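Local coordinates for protein molybdopterin adenylyltransferase (Pyrococcus furiosus, PDB 4LHB) that catalyses the ATP-dependent adenylylation of molybdopterin, a step in building the molybdenum or tungsten cofactor, and works as a homohexamer, at residues S158-S162 with V163-K167; E131-G134 with Y135-L139. One frame throughout, in Å; residues are numbered along the deposited sequence. Where two conformers were deposited one is given.

Interaction 1 of 2, residues S158-S162 with V163-K167. With SO4 (sulfate ion), chain F.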
loop_
_atom_site.group_PDB
_atom_site.type_symbol
_atom_site.label_atom_id
_atom_site.label_comp_id
_atom_site.label_asym_id
_atom_site.label_seq_id
_atom_site.Cartn_x
_atom_site.Cartn_y
_atom_site.Cartn_z
ATOM N N SER C 158 10.816 -13.635 11.665
ATOM C CA SER C 158 10.054 -14.754 11.134
ATOM C C SER C 158 10.923 -15.517 10.208
ATOM O O SER C 158 11.423 -15.002 9.212
ATOM C CB SER C 158 8.762 -14.286 10.447
ATOM O OG SER C 158 7.906 -13.811 11.478
ATOM N N LEU C 159 11.099 -16.779 10.568
ATOM C CA LEU C 159 12.025 -17.672 9.909
ATOM C C LEU C 159 11.287 -18.819 9.238
ATOM O O LEU C 159 10.165 -19.126 9.637
ATOM C CB LEU C 159 12.950 -18.241 10.983
ATOM C CG LEU C 159 13.698 -17.253 11.869
ATOM C CD1 LEU C 159 14.453 -18.080 12.917
ATOM C CD2 LEU C 159 14.644 -16.425 11.020
ATOM N N PRO C 160 11.910 -19.433 8.220
ATOM C CA PRO C 160 11.363 -20.654 7.641
ATOM C C PRO C 160 11.371 -21.783 8.628
ATOM O O PRO C 160 11.862 -21.642 9.741
ATOM C CB PRO C 160 12.309 -20.985 6.474
ATOM C CG PRO C 160 12.954 -19.690 6.123
ATOM C CD PRO C 160 13.006 -18.879 7.393
ATOM N N GLY C 161 10.803 -22.894 8.203
ATOM C CA GLY C 161 10.482 -24.011 9.061
ATOM C C GLY C 161 11.607 -24.993 9.208
ATOM O O GLY C 161 11.774 -25.535 10.288
ATOM N N SER C 162 12.385 -25.232 8.156
ATOM C CA SER C 162 13.459 -26.226 8.257
ATOM C C SER C 162 14.476 -25.886 9.361
ATOM O O SER C 162 14.735 -24.704 9.643
ATOM C CB SER C 162 14.181 -26.426 6.936
ATOM O OG SER C 162 14.969 -25.314 6.598
ATOM N N VAL C 163 15.008 -26.928 10.003
ATOM C CA VAL C 163 16.085 -26.786 10.982
ATOM C C VAL C 163 17.305 -26.027 10.408
ATOM O O VAL C 163 17.836 -25.161 11.072
ATOM C CB VAL C 163 16.517 -28.169 11.525
ATOM C CG1 VAL C 163 18.003 -28.180 11.944
ATOM C CG2 VAL C 163 15.584 -28.596 12.657
ATOM N N ASN C 164 17.712 -26.310 9.174
ATOM C CA ASN C 164 18.846 -25.592 8.580
ATOM C C ASN C 164 18.598 -24.102 8.378
ATOM O O ASN C 164 19.477 -23.269 8.656
ATOM C CB ASN C 164 19.288 -26.211 7.242
ATOM C CG ASN C 164 20.087 -27.504 7.428
ATOM O OD1 ASN C 164 20.864 -27.649 8.383
ATOM N ND2 ASN C 164 19.887 -28.456 6.522
ATOM N N ALA C 165 17.414 -23.771 7.881
ATOM C CA ALA C 165 17.045 -22.405 7.685
ATOM C C ALA C 165 17.045 -21.755 9.051
ATOM O O ALA C 165 17.478 -20.586 9.202
ATOM C CB ALA C 165 15.680 -22.301 7.015
ATOM N N VAL C 166 16.592 -22.492 10.069
ATOM C CA VAL C 166 16.545 -21.895 11.394
ATOM C C VAL C 166 17.937 -21.598 11.995
ATOM O O VAL C 166 18.151 -20.560 12.648
ATOM C CB VAL C 166 15.695 -22.710 12.335
ATOM C CG1 VAL C 166 15.996 -22.314 13.763
ATOM C CG2 VAL C 166 14.245 -22.461 11.988
ATOM N N LYS C 167 18.904 -22.467 11.724
ATOM C CA LYS C 167 20.262 -22.276 12.245
ATOM C C LYS C 167 20.914 -21.073 11.590
ATOM O O LYS C 167 21.560 -20.298 12.278
ATOM C CB LYS C 167 21.124 -23.518 12.033
ATOM C CG LYS C 167 20.819 -24.689 12.952
ATOM C CD LYS C 167 21.607 -25.954 12.553
ATOM C CE LYS C 167 23.117 -25.689 12.392
ATOM N NZ LYS C 167 23.921 -26.948 12.366
HETATM S S SO4 F . 8.271 -22.732 5.659
HETATM O O1 SO4 F . 7.693 -23.862 6.407
HETATM O O2 SO4 F . 7.594 -22.499 4.372
HETATM O O3 SO4 F . 8.052 -21.502 6.463
HETATM O O4 SO4 F . 9.714 -22.985 5.347
#

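Interaction 2 of 2, residues E131-G134 with Y135-L139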
loop_
_atom_site.group_PDB
_atom_site.type_symbol
_atom_site.label_atom_id
_atom_site.label_comp_id
_atom_site.label_asym_id
_atom_site.label_seq_id
_atom_site.Cartn_x
_atom_site.Cartn_y
_atom_site.Cartn_z
ATOM N N GLU C 131 25.077 -19.185 0.212
ATOM C CA GLU C 131 26.276 -20.023 0.240
ATOM C C GLU C 131 25.927 -21.517 0.375
ATOM O O GLU C 131 26.592 -22.357 -0.231
ATOM C CB GLU C 131 27.210 -19.597 1.378
ATOM C CG GLU C 131 27.665 -18.141 1.311
ATOM C CD GLU C 131 28.258 -17.630 2.630
ATOM O OE1 GLU C 131 28.551 -18.451 3.543
ATOM O OE2 GLU C 131 28.431 -16.389 2.754
ATOM N N GLU C 132 24.898 -21.850 1.156
ATOM C CA GLU C 132 24.562 -23.253 1.340
ATOM C C GLU C 132 23.473 -23.735 0.358
ATOM O O GLU C 132 23.329 -24.947 0.157
ATOM C CB GLU C 132 24.240 -23.540 2.815
ATOM C CG GLU C 132 25.230 -22.866 3.781
ATOM C CD GLU C 132 25.682 -23.762 4.928
ATOM O OE1 GLU C 132 26.125 -23.219 5.963
ATOM O OE2 GLU C 132 25.598 -25.004 4.794
ATOM N N VAL C 133 22.735 -22.811 -0.287
ATOM C CA VAL C 133 21.685 -23.245 -1.254
ATOM C C VAL C 133 21.572 -22.476 -2.561
ATOM O O VAL C 133 20.686 -22.759 -3.338
ATOM C CB VAL C 133 20.277 -23.367 -0.619
ATOM C CG1 VAL C 133 20.320 -24.274 0.605
ATOM C CG2 VAL C 133 19.725 -22.011 -0.244
ATOM N N GLY C 134 22.477 -21.544 -2.825
ATOM C CA GLY C 134 22.494 -20.811 -4.115
ATOM C C GLY C 134 21.140 -20.281 -4.587
ATOM O O GLY C 134 20.405 -19.690 -3.800
ATOM N N TYR C 135 20.809 -20.515 -5.859
ATOM C CA TYR C 135 19.561 -20.029 -6.453
ATOM C C TYR C 135 18.255 -20.471 -5.745
ATOM O O TYR C 135 17.214 -19.868 -5.987
ATOM C CB TYR C 135 19.455 -20.412 -7.926
ATOM C CG TYR C 135 20.565 -19.912 -8.788
ATOM C CD1 TYR C 135 21.193 -18.688 -8.531
ATOM C CD2 TYR C 135 20.978 -20.645 -9.905
ATOM C CE1 TYR C 135 22.223 -18.225 -9.358
ATOM C CE2 TYR C 135 21.999 -20.192 -10.737
ATOM C CZ TYR C 135 22.617 -18.984 -10.455
ATOM O OH TYR C 135 23.620 -18.535 -11.261
ATOM N N ALA C 136 18.294 -21.481 -4.880
ATOM C CA ALA C 136 17.098 -21.860 -4.131
ATOM C C ALA C 136 16.657 -20.717 -3.248
ATOM O O ALA C 136 15.550 -20.771 -2.734
ATOM C CB ALA C 136 17.314 -23.119 -3.273
ATOM N N THR C 137 17.505 -19.703 -3.020
ATOM C CA THR C 137 17.112 -18.596 -2.132
ATOM C C THR C 137 15.968 -17.745 -2.709
ATOM O O THR C 137 15.346 -16.963 -2.005
ATOM C CB THR C 137 18.290 -17.686 -1.727
ATOM O OG1 THR C 137 19.173 -17.499 -2.842
ATOM C CG2 THR C 137 19.043 -18.264 -0.502
ATOM N N VAL C 138 15.678 -17.924 -3.985
ATOM C CA VAL C 138 14.532 -17.275 -4.643
ATOM C C VAL C 138 13.217 -17.612 -3.909
ATOM O O VAL C 138 12.304 -16.787 -3.886
ATOM C CB VAL C 138 14.544 -17.632 -6.165
ATOM C CG1 VAL C 138 13.215 -17.418 -6.857
ATOM C CG2 VAL C 138 15.653 -16.831 -6.844
ATOM N N LEU C 139 13.154 -18.791 -3.279
ATOM C CA LEU C 139 12.026 -19.173 -2.445
ATOM C C LEU C 139 12.169 -18.775 -0.991
ATOM O O LEU C 139 11.197 -18.845 -0.255
ATOM C CB LEU C 139 11.800 -20.693 -2.494
ATOM C CG LEU C 139 11.219 -21.150 -3.819
ATOM C CD1 LEU C 139 11.171 -22.644 -3.903
ATOM C CD2 LEU C 139 9.841 -20.555 -3.981
#

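Interaction 1 of 2, residues S158-S162 with V163-K167
P160 sets the CB-CG edge of its ring against the methyl of A165, CB to CB at 3.7 Å, where the chain leaves strand 153-159 and turns into helix 163-184. S162 is the N-cap of that helix. Its OG, set between the backbone N and the carbonyl carbon (chi1 71°), reaches forward over the open end of the first turn and accepts from A165 N at 3.2 Å with an N-H...O angle of 154°. The first helical backbone bond starts from the same residue, V166 N giving to S162 O at 2.9 Å. V166 lies alongside this turn, its CG2 3.4 Å from P160 O, and L159 CD1 is more loosely set against V166 CG2 at 4.5 Å. T96 OG1 is hydrogen-bonded to P160 O and S51 OG to G161 O, tying the turn to strand 92-96 and helix 51-60. G161 N donates almost straight to sulfate O4, 3.1 Å away, while T99 N holds the same ion. Two backbone N-H groups gripping one anion beside a helix start are consistent with a phosphate-binding site in this ATP-using enzyme, although the sulfate probably came from the crystallisation liquor.

Interaction 2 of 2, residues E131-G134 with Y135-L139
G134 O is gripped twice by T137, from OG1 at 2.7 Å and from the backbone N at 3.0 Å, the two donors reaching it from opposite faces of its carbonyl plane. The hydroxyl is the donor of its bond, and lies closer to the line of the carbonyl (C=O...O angle 153°) than the backbone N does. A chi1 of 39° puts OG1 between the threonine's own N and carbonyl carbon, turned back toward the residue three places earlier. Just before it, A136 N donates to V133 O at 3.1 Å, so two successive i to i+3 bonds carry the chain from the end of the helix into the 3-10 turn of 135-138. G134 makes the change of direction with a positive phi of 47°, and a CB there would clash with Y135 N. Beside these bonds V133 rests on A136, CB to CB at 4.0 Å, and its CG2 meets T137 CG2 at 3.8 Å. A valine in place of T137 would probably leave G134 O with the backbone N-H as its one remaining donor within this turn, and the junction less firmly fixed. Y135 and T137 both lean back on Y130 of helix 121-133, with T137 also touching S129. A second subunit packs its K128 against Y135 and its V124 against T137 and V138, so this end of helix 121-133 belongs to a subunit interface before the chain runs on to strand 143-148.

How the interactions relate
Following the chain from the N terminus, interaction 2 comes first, at the end of helix 121-133, and the short turn it closes leads toward strand 143-148. That strand pairs antiparallel with strand 153-159, whose end opens interaction 1 and hands the chain to helix 163-184. The contacts are in series: neither encloses nor crosses the other. The centres of interactions 1 and 2 lie about 13 Å apart, on the same side of the chain's centre. The nearest atoms of interactions 1 and 2 are about 7 Å apart and do not touch. One marks a helix end at a subunit interface, the other a helix start that follows the sheet directly, with a sulfate bound at the turn between them.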